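Local coordinates for potential RNA-dependent RNA polymerase (Human picobirnavirus, PDB 5I62), which is an RNA-directed RNA polymerase that extends RNA from ribonucleoside triphosphates, probably in both transcription and genome replication, at residues A[93-98]-A[265-270]; A[101-106]-A[270-275]; A[112-117]-A[335-340]. All blocks are in the same frame, centred on the assembly; numbering follows the deposited sequence.

Contact 1: A[93-98]-A[265-270]; sequences DSYYDS and FDQHFN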
loop_
_atom_site.group_PDB
_atom_site.type_symbol
_atom_site.label_atom_id
_atom_site.label_comp_id
_atom_site.label_asym_id
_atom_site.label_seq_id
_atom_site.Cartn_x
_atom_site.Cartn_y
_atom_site.Cartn_z
ATOM N N ASP A 93 -2.844 -2.934 -19.646
ATOM C CA ASP A 93 -1.749 -3.339 -20.522
ATOM C C ASP A 93 -0.416 -3.316 -19.783
ATOM O O ASP A 93 0.418 -4.210 -19.953
ATOM C CB ASP A 93 -1.662 -2.415 -21.740
ATOM C CG ASP A 93 -2.835 -2.573 -22.709
ATOM O OD1 ASP A 93 -3.565 -3.587 -22.628
ATOM O OD2 ASP A 93 -3.008 -1.669 -23.568
ATOM N N SER A 94 -0.201 -2.277 -18.970
ATOM C CA SER A 94 1.071 -2.089 -18.270
ATOM C C SER A 94 1.477 -3.322 -17.466
ATOM O O SER A 94 2.652 -3.699 -17.438
ATOM C CB SER A 94 0.979 -0.865 -17.357
ATOM O OG SER A 94 2.244 -0.551 -16.786
ATOM N N TYR A 95 0.508 -3.980 -16.821
ATOM C CA TYR A 95 0.838 -5.166 -16.036
ATOM C C TYR A 95 1.356 -6.305 -16.900
ATOM O O TYR A 95 2.138 -7.139 -16.426
ATOM C CB TYR A 95 -0.379 -5.632 -15.236
ATOM C CG TYR A 95 -0.626 -4.783 -14.026
ATOM C CD1 TYR A 95 -1.307 -3.581 -14.123
ATOM C CD2 TYR A 95 -0.110 -5.149 -12.795
ATOM C CE1 TYR A 95 -1.511 -2.787 -13.017
ATOM C CE2 TYR A 95 -0.302 -4.362 -11.679
ATOM C CZ TYR A 95 -1.000 -3.183 -11.798
ATOM O OH TYR A 95 -1.189 -2.407 -10.683
ATOM N N TYR A 96 0.885 -6.397 -18.142
ATOM C CA TYR A 96 1.271 -7.477 -19.038
ATOM C C TYR A 96 2.523 -7.128 -19.831
ATOM O O TYR A 96 3.342 -8.000 -20.114
ATOM C CB TYR A 96 0.121 -7.795 -20.002
ATOM C CG TYR A 96 -1.048 -8.459 -19.308
ATOM C CD1 TYR A 96 -2.040 -7.703 -18.709
ATOM C CD2 TYR A 96 -1.135 -9.845 -19.233
ATOM C CE1 TYR A 96 -3.109 -8.308 -18.049
ATOM C CE2 TYR A 96 -2.197 -10.465 -18.583
ATOM C CZ TYR A 96 -3.175 -9.693 -17.992
ATOM O OH TYR A 96 -4.224 -10.309 -17.341
ATOM N N ASP A 97 2.672 -5.863 -20.193
ATOM C CA ASP A 97 3.749 -5.456 -21.083
ATOM C C ASP A 97 5.015 -5.045 -20.338
ATOM O O ASP A 97 6.107 -5.131 -20.899
ATOM C CB ASP A 97 3.256 -4.319 -21.977
ATOM C CG ASP A 97 2.134 -4.761 -22.913
ATOM O OD1 ASP A 97 2.048 -5.973 -23.224
ATOM O OD2 ASP A 97 1.311 -3.908 -23.309
ATOM N N SER A 98 4.908 -4.623 -19.080
ATOM C CA SER A 98 6.079 -4.091 -18.392
ATOM C C SER A 98 7.029 -5.168 -17.880
ATOM O O SER A 98 8.113 -4.829 -17.408
ATOM C CB SER A 98 5.662 -3.199 -17.219
ATOM O OG SER A 98 4.851 -2.115 -17.659
ATOM N N PHE A 265 6.009 -0.058 -10.014
ATOM C CA PHE A 265 6.801 -1.162 -9.489
ATOM C C PHE A 265 6.080 -2.490 -9.666
ATOM O O PHE A 265 6.663 -3.456 -10.162
ATOM C CB PHE A 265 7.112 -0.918 -8.014
ATOM C CG PHE A 265 8.106 -1.884 -7.422
ATOM C CD1 PHE A 265 9.278 -2.200 -8.081
ATOM C CD2 PHE A 265 7.863 -2.475 -6.197
ATOM C CE1 PHE A 265 10.198 -3.089 -7.517
ATOM C CE2 PHE A 265 8.779 -3.346 -5.630
ATOM C CZ PHE A 265 9.943 -3.659 -6.293
ATOM N N ASP A 266 4.810 -2.555 -9.241
ATOM C CA ASP A 266 4.034 -3.784 -9.370
ATOM C C ASP A 266 4.073 -4.298 -10.803
ATOM O O ASP A 266 4.284 -5.494 -11.049
ATOM C CB ASP A 266 2.573 -3.546 -8.954
ATOM C CG ASP A 266 2.417 -3.185 -7.478
ATOM O OD1 ASP A 266 3.419 -3.142 -6.742
ATOM O OD2 ASP A 266 1.265 -2.940 -7.055
ATOM N N GLN A 267 3.843 -3.393 -11.755
ATOM C CA GLN A 267 3.752 -3.766 -13.161
ATOM C C GLN A 267 5.067 -4.343 -13.677
ATOM O O GLN A 267 5.063 -5.197 -14.570
ATOM C CB GLN A 267 3.339 -2.558 -13.996
ATOM C CG GLN A 267 1.928 -1.988 -13.730
ATOM C CD GLN A 267 1.867 -0.996 -12.576
ATOM O OE1 GLN A 267 2.650 -1.068 -11.627
ATOM N NE2 GLN A 267 0.936 -0.048 -12.668
ATOM N N HIS A 268 6.192 -3.886 -13.140
ATOM C CA HIS A 268 7.503 -4.319 -13.604
ATOM C C HIS A 268 8.050 -5.492 -12.809
ATOM O O HIS A 268 9.201 -5.894 -13.035
ATOM C CB HIS A 268 8.507 -3.160 -13.528
ATOM C CG HIS A 268 8.289 -2.088 -14.551
ATOM N ND1 HIS A 268 7.372 -1.077 -14.383
ATOM C CD2 HIS A 268 8.892 -1.854 -15.742
ATOM C CE1 HIS A 268 7.399 -0.280 -15.436
ATOM N NE2 HIS A 268 8.313 -0.729 -16.274
ATOM N N PHE A 269 7.281 -6.031 -11.861
ATOM C CA PHE A 269 7.788 -7.097 -10.991
ATOM C C PHE A 269 7.783 -8.392 -11.801
ATOM O O PHE A 269 6.870 -9.215 -11.728
ATOM C CB PHE A 269 6.957 -7.189 -9.713
ATOM C CG PHE A 269 7.693 -7.789 -8.553
ATOM C CD1 PHE A 269 8.589 -7.028 -7.806
ATOM C CD2 PHE A 269 7.502 -9.110 -8.215
ATOM C CE1 PHE A 269 9.277 -7.587 -6.736
ATOM C CE2 PHE A 269 8.198 -9.685 -7.150
ATOM C CZ PHE A 269 9.070 -8.923 -6.403
ATOM N N ASN A 270 8.860 -8.578 -12.560
ATOM C CA ASN A 270 8.941 -9.510 -13.679
ATOM C C ASN A 270 9.410 -10.885 -13.192
ATOM O O ASN A 270 9.682 -11.082 -12.015
ATOM C CB ASN A 270 9.861 -8.901 -14.732
ATOM C CG ASN A 270 11.246 -8.595 -14.166
ATOM O OD1 ASN A 270 11.835 -9.411 -13.457
ATOM N ND2 ASN A 270 11.755 -7.411 -14.472
HETATM O O HOH W 1 10.447 -5.746 -16.511
#
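The C-terminal part of helix 89-97, with S98 following, runs close against the loop after strand 257-261, with Y95 CA 4.3 Å from Q267 CA and S98 CA 5.0 Å from H268 CA. Q267 places its side chain flat over the Y95 ring: CG sits 3.5 Å from the ring centroid, almost on its normal, and the bend at chi2 (85°) lays the amide nearly parallel to the ring, 21° apart. S94 OG closes in from the helix side, 3.4 Å from Q267 CG. D266 lies alongside Y95, its CB 4.0 Å from Y95 CE2, and S322 ties the two together by bonding to both Y95 OH and D266 OD2. At the other end S98 CB lies over one face of the H268 imidazole in a CH-pi contact, 3.7 Å from the ring centroid. S98 OG meanwhile turns back to S94 O (2.7 Å), which also takes S98 N from the opposite face. A water links S98 O to N270 ND2. D266 lies in a D-x4-D sequence that fits polymerase motif A, and S322 in an SGxxxT sequence that fits motif B. The direct contact is van der Waals and CH-pi packing, while the polar ends of Y95, D266 and H268 (ND1 to K264 O, NE2 to K101 NZ) are bonded outside the two segments, which fixes the rings that the aliphatic carbons cover.

Contact 2: A[101-106]-A[270-275]; sequences KDQVPF and NPTCQS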
loop_
_atom_site.group_PDB
_atom_site.type_symbol
_atom_site.label_atom_id
_atom_site.label_comp_id
_atom_site.label_asym_id
_atom_site.label_seq_id
_atom_site.Cartn_x
_atom_site.Cartn_y
_atom_site.Cartn_z
ATOM N N LYS A 101 10.738 -6.061 -20.183
ATOM C CA LYS A 101 11.900 -5.210 -20.369
ATOM C C LYS A 101 13.182 -6.016 -20.133
ATOM O O LYS A 101 13.163 -7.074 -19.499
ATOM C CB LYS A 101 11.829 -4.007 -19.431
ATOM C CG LYS A 101 10.680 -3.077 -19.803
ATOM C CD LYS A 101 10.571 -1.816 -18.942
ATOM C CE LYS A 101 9.368 -0.982 -19.442
ATOM N NZ LYS A 101 9.166 0.333 -18.768
ATOM N N ASP A 102 14.297 -5.525 -20.689
ATOM C CA ASP A 102 15.592 -6.165 -20.457
ATOM C C ASP A 102 15.821 -6.330 -18.959
ATOM O O ASP A 102 15.631 -5.387 -18.189
ATOM C CB ASP A 102 16.720 -5.331 -21.064
ATOM C CG ASP A 102 16.566 -5.118 -22.567
ATOM O OD1 ASP A 102 15.974 -5.988 -23.249
ATOM O OD2 ASP A 102 17.030 -4.072 -23.069
ATOM N N GLN A 103 16.213 -7.533 -18.544
ATOM C CA GLN A 103 16.333 -7.825 -17.118
ATOM C C GLN A 103 17.481 -8.796 -16.885
ATOM O O GLN A 103 17.473 -9.915 -17.404
ATOM C CB GLN A 103 15.006 -8.376 -16.566
ATOM C CG GLN A 103 14.419 -9.492 -17.399
ATOM C CD GLN A 103 12.972 -9.805 -17.060
ATOM O OE1 GLN A 103 12.690 -10.751 -16.311
ATOM N NE2 GLN A 103 12.043 -9.030 -17.640
ATOM N N VAL A 104 18.467 -8.365 -16.106
ATOM C CA VAL A 104 19.626 -9.199 -15.793
ATOM C C VAL A 104 19.424 -9.915 -14.463
ATOM O O VAL A 104 18.654 -9.456 -13.612
ATOM C CB VAL A 104 20.929 -8.376 -15.784
ATOM C CG1 VAL A 104 21.067 -7.551 -17.067
ATOM C CG2 VAL A 104 20.989 -7.486 -14.555
ATOM N N PRO A 105 20.090 -11.046 -14.249
ATOM C CA PRO A 105 19.940 -11.780 -12.983
ATOM C C PRO A 105 20.461 -10.971 -11.806
ATOM O O PRO A 105 21.270 -10.053 -11.960
ATOM C CB PRO A 105 20.787 -13.045 -13.195
ATOM C CG PRO A 105 20.832 -13.229 -14.702
ATOM C CD PRO A 105 20.824 -11.820 -15.274
ATOM N N PHE A 106 19.989 -11.335 -10.615
ATOM C CA PHE A 106 20.424 -10.697 -9.380
ATOM C C PHE A 106 21.758 -11.280 -8.928
ATOM O O PHE A 106 22.041 -12.458 -9.147
ATOM C CB PHE A 106 19.394 -10.904 -8.269
ATOM C CG PHE A 106 18.194 -9.992 -8.342
ATOM C CD1 PHE A 106 17.307 -10.050 -9.416
ATOM C CD2 PHE A 106 17.921 -9.124 -7.298
ATOM C CE1 PHE A 106 16.176 -9.225 -9.456
ATOM C CE2 PHE A 106 16.803 -8.309 -7.321
ATOM C CZ PHE A 106 15.922 -8.358 -8.403
ATOM N N ASN A 270 8.860 -8.578 -12.560
ATOM C CA ASN A 270 8.941 -9.510 -13.679
ATOM C C ASN A 270 9.410 -10.885 -13.192
ATOM O O ASN A 270 9.682 -11.082 -12.015
ATOM C CB ASN A 270 9.861 -8.901 -14.732
ATOM C CG ASN A 270 11.246 -8.595 -14.166
ATOM O OD1 ASN A 270 11.835 -9.411 -13.457
ATOM N ND2 ASN A 270 11.755 -7.411 -14.472
ATOM N N PRO A 271 9.523 -11.874 -14.092
ATOM C CA PRO A 271 9.897 -13.224 -13.645
ATOM C C PRO A 271 11.276 -13.304 -13.017
ATOM O O PRO A 271 11.526 -14.227 -12.243
ATOM C CB PRO A 271 9.824 -14.058 -14.932
ATOM C CG PRO A 271 8.753 -13.360 -15.754
ATOM C CD PRO A 271 9.016 -11.892 -15.487
ATOM N N THR A 272 12.177 -12.371 -13.326
ATOM C CA THR A 272 13.459 -12.364 -12.636
ATOM C C THR A 272 13.268 -11.984 -11.174
ATOM O O THR A 272 13.755 -12.679 -10.274
ATOM C CB THR A 272 14.421 -11.409 -13.351
ATOM O OG1 THR A 272 14.587 -11.842 -14.706
ATOM C CG2 THR A 272 15.777 -11.405 -12.669
ATOM N N CYS A 273 12.519 -10.906 -10.922
ATOM C CA CYS A 273 12.183 -10.526 -9.552
ATOM C C CYS A 273 11.421 -11.636 -8.839
ATOM O O CYS A 273 11.680 -11.923 -7.666
ATOM C CB CYS A 273 11.353 -9.246 -9.533
ATOM S SG CYS A 273 12.215 -7.809 -10.148
ATOM N N GLN A 274 10.459 -12.253 -9.533
ATOM C CA GLN A 274 9.656 -13.308 -8.925
ATOM C C GLN A 274 10.533 -14.469 -8.460
ATOM O O GLN A 274 10.311 -15.046 -7.388
ATOM C CB GLN A 274 8.599 -13.792 -9.921
ATOM C CG GLN A 274 7.550 -12.751 -10.316
ATOM C CD GLN A 274 6.871 -13.082 -11.665
ATOM O OE1 GLN A 274 6.694 -14.254 -12.010
ATOM N NE2 GLN A 274 6.508 -12.039 -12.430
ATOM N N SER A 275 11.540 -14.836 -9.259
ATOM C CA SER A 275 12.350 -15.983 -8.869
ATOM C C SER A 275 13.186 -15.674 -7.636
ATOM O O SER A 275 13.531 -16.588 -6.887
ATOM C CB SER A 275 13.240 -16.440 -10.024
ATOM O OG SER A 275 14.174 -15.423 -10.313
HETATM O O HOH W 2 17.152 -12.558 -16.065
#
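N270 meets Q103 amide over amide: the two side chains arrive from opposite directions and stack with their planes 30° apart. Their oxygens, Q103 OE1 and N270 OD1, are both acceptors and merely neighbours. With CG held between its backbone N and carbonyl carbon (chi1 57°), N270 folds OD1 back over the start of helix 271-284, where it accepts from C273 N at 3.0 Å in a nearly straight bond (167°) and more weakly from T272 N. N270 is thus the N-cap of helix 271-284, at the end of the loop that follows the probable motif A aspartates of the polymerase palm, and Q103 supplements the cap from outside the helix. N270 ND2 is taken by H380 O. P271 opens the first turn, its CD near Q103 OE1. T272 carries the centre of the contact. Its OG1 donates to Q103 OE1 at 2.7 Å, and T272 N adds a weak bond to the same oxygen. Q103 NE2 donates to K101 O (2.9 Å), within the carbonyl plane and the amide plane, and also to I99 O, which limits rotation of the amide. A water donates to both T272 OG1 and Q103 O. The methyl branch of T272 turns to the backbone and F106, CG2 lying 3.6 Å from V104 O and 3.8 Å from F106 CD1, in the plane of the phenyl ring. C273 then brings SG to the edge of the same ring, 4.1 Å from F106 CZ, a sulfur-aromatic contact; H380 stacks on F106. Beyond it, S275 OG bonds to T272 O.

Contact 3: A[112-117]-A[335-340]; sequences SAAKSE and HRVLQH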
loop_
_atom_site.group_PDB
_atom_site.type_symbol
_atom_site.label_atom_id
_atom_site.label_comp_id
_atom_site.label_asym_id
_atom_site.label_seq_id
_atom_site.Cartn_x
_atom_site.Cartn_y
_atom_site.Cartn_z
ATOM N N SER A 112 22.335 -13.849 -0.730
ATOM C CA SER A 112 22.883 -14.372 0.521
ATOM C C SER A 112 22.844 -13.329 1.632
ATOM O O SER A 112 22.586 -13.664 2.791
ATOM C CB SER A 112 24.327 -14.860 0.332
ATOM O OG SER A 112 24.368 -15.997 -0.513
ATOM N N ALA A 113 23.163 -12.074 1.310
ATOM C CA ALA A 113 23.109 -11.019 2.319
ATOM C C ALA A 113 21.695 -10.875 2.882
ATOM O O ALA A 113 21.502 -10.755 4.100
ATOM C CB ALA A 113 23.601 -9.703 1.722
ATOM N N ALA A 114 20.689 -10.924 2.017
ATOM C CA ALA A 114 19.313 -10.801 2.492
ATOM C C ALA A 114 18.949 -11.957 3.418
ATOM O O ALA A 114 18.340 -11.753 4.477
ATOM C CB ALA A 114 18.357 -10.720 1.308
ATOM N N LYS A 115 19.315 -13.185 3.026
ATOM C CA LYS A 115 19.037 -14.362 3.849
ATOM C C LYS A 115 19.721 -14.258 5.205
ATOM O O LYS A 115 19.185 -14.716 6.220
ATOM C CB LYS A 115 19.500 -15.632 3.134
ATOM C CG LYS A 115 18.712 -16.008 1.874
ATOM C CD LYS A 115 19.239 -17.325 1.287
ATOM C CE LYS A 115 18.661 -17.583 -0.110
ATOM N NZ LYS A 115 19.153 -18.858 -0.751
ATOM N N SER A 116 20.925 -13.682 5.232
ATOM C CA SER A 116 21.684 -13.610 6.473
ATOM C C SER A 116 20.978 -12.768 7.518
ATOM O O SER A 116 21.169 -12.992 8.716
ATOM C CB SER A 116 23.078 -13.051 6.202
ATOM O OG SER A 116 23.779 -13.950 5.374
ATOM N N GLU A 117 20.163 -11.794 7.097
ATOM C CA GLU A 117 19.469 -10.974 8.084
ATOM C C GLU A 117 18.483 -11.773 8.925
ATOM O O GLU A 117 18.111 -11.315 10.001
ATOM C CB GLU A 117 18.745 -9.808 7.426
ATOM C CG GLU A 117 19.659 -8.835 6.726
ATOM C CD GLU A 117 18.927 -7.573 6.306
ATOM O OE1 GLU A 117 18.612 -7.439 5.098
ATOM O OE2 GLU A 117 18.646 -6.722 7.187
ATOM N N HIS A 335 12.976 -6.104 -2.726
ATOM C CA HIS A 335 13.523 -4.751 -2.590
ATOM C C HIS A 335 14.739 -4.742 -1.661
ATOM O O HIS A 335 15.736 -4.051 -1.926
ATOM C CB HIS A 335 12.418 -3.822 -2.080
ATOM C CG HIS A 335 12.702 -2.363 -2.233
ATOM N ND1 HIS A 335 11.700 -1.419 -2.253
ATOM C CD2 HIS A 335 13.866 -1.677 -2.335
ATOM C CE1 HIS A 335 12.231 -0.216 -2.388
ATOM N NE2 HIS A 335 13.544 -0.345 -2.437
ATOM N N ARG A 336 14.693 -5.534 -0.585
ATOM C CA ARG A 336 15.831 -5.591 0.322
ATOM C C ARG A 336 17.056 -6.183 -0.380
ATOM O O ARG A 336 18.174 -5.694 -0.192
ATOM C CB ARG A 336 15.479 -6.377 1.582
ATOM C CG ARG A 336 16.626 -6.425 2.624
ATOM C CD ARG A 336 17.047 -5.022 3.077
ATOM N NE ARG A 336 17.650 -5.037 4.413
ATOM C CZ ARG A 336 17.835 -3.956 5.163
ATOM N NH1 ARG A 336 17.480 -2.761 4.708
ATOM N NH2 ARG A 336 18.358 -4.076 6.375
ATOM N N VAL A 337 16.856 -7.203 -1.228
ATOM C CA VAL A 337 17.952 -7.723 -2.056
ATOM C C VAL A 337 18.534 -6.629 -2.949
ATOM O O VAL A 337 19.759 -6.515 -3.105
ATOM C CB VAL A 337 17.478 -8.928 -2.887
ATOM C CG1 VAL A 337 18.611 -9.427 -3.795
ATOM C CG2 VAL A 337 16.996 -10.051 -1.961
ATOM N N LEU A 338 17.663 -5.833 -3.578
ATOM C CA LEU A 338 18.122 -4.732 -4.422
ATOM C C LEU A 338 19.044 -3.785 -3.652
ATOM O O LEU A 338 20.066 -3.323 -4.175
ATOM C CB LEU A 338 16.915 -3.967 -4.981
ATOM C CG LEU A 338 16.060 -4.603 -6.078
ATOM C CD1 LEU A 338 14.842 -3.710 -6.361
ATOM C CD2 LEU A 338 16.885 -4.811 -7.349
ATOM N N GLN A 339 18.681 -3.470 -2.406
ATOM C CA GLN A 339 19.492 -2.561 -1.601
ATOM C C GLN A 339 20.851 -3.177 -1.308
ATOM O O GLN A 339 21.887 -2.514 -1.429
ATOM C CB GLN A 339 18.750 -2.206 -0.303
ATOM C CG GLN A 339 17.418 -1.445 -0.535
ATOM C CD GLN A 339 16.814 -0.918 0.761
ATOM O OE1 GLN A 339 16.930 -1.541 1.807
ATOM N NE2 GLN A 339 16.217 0.270 0.696
ATOM N N HIS A 340 20.871 -4.453 -0.913
ATOM C CA HIS A 340 22.145 -5.122 -0.675
ATOM C C HIS A 340 22.993 -5.142 -1.936
ATOM O O HIS A 340 24.210 -4.909 -1.886
ATOM C CB HIS A 340 21.917 -6.554 -0.193
ATOM C CG HIS A 340 21.588 -6.655 1.259
ATOM N ND1 HIS A 340 22.475 -6.279 2.245
ATOM C CD2 HIS A 340 20.465 -7.066 1.895
ATOM C CE1 HIS A 340 21.916 -6.468 3.429
ATOM N NE2 HIS A 340 20.696 -6.946 3.243
#
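E117 and R336 cross at about a right angle, yet their flat ends are nearly coplanar, carboxylate and guanidinium planes 23° apart. R336 grips side-on: NE meets the syn lone pair of E117 OE1 at 2.7 Å, and NH2 reaches E117 OE2 at 2.8 Å. The bend of the R336 chain at chi2 (59°) presents this edge. H340 comes at E117 from the opposite direction and donates NE2 to OE1 (2.8 Å), a nearly straight His-carboxylate hydrogen bond that meets OE1 from above the carboxylate plane but lies in the plane of the imidazole. OE1 therefore holds two donors, a pairing likely to favour the ionised carboxylate. R336 NH1 is steadied in turn by Q339 OE1. Next to the polar group, A113 CB covers one face of the H340 ring, 3.8 Å from its centroid and offset toward the rim, while A114 CB packs on V337 CG2 at 3.6 Å. The helix segments 112-116 and 335-340 come to 8.9 Å between axes at 118°, with the two alanines at the crossing. The side-on bidentate Arg-Glu salt bridge and the His-carboxylate bond tie helix 108-116 to helix 327-345, which probably carries the end of motif B in the palm.

The three contacts follow one another, with centres about 12 Å apart from contact 1 to contact 2, about 16 Å from contact 2 to contact 3, and about 23 Å between the outer two. All first segments, 93-98, 101-106 and 112-117, come early in the sequence, followed in the same order by 265-270, 270-275 and 335-340. Contacts 1 and 2 share N270 and are joined again where Q274 NE2 reaches back to F269 O; F106 packs on V337 and L338, joining contacts 2 and 3. The early segment from helix 89-97 to helix 108-116 thus lies against the probable motif A loop, helix 271-284 and helix 327-345.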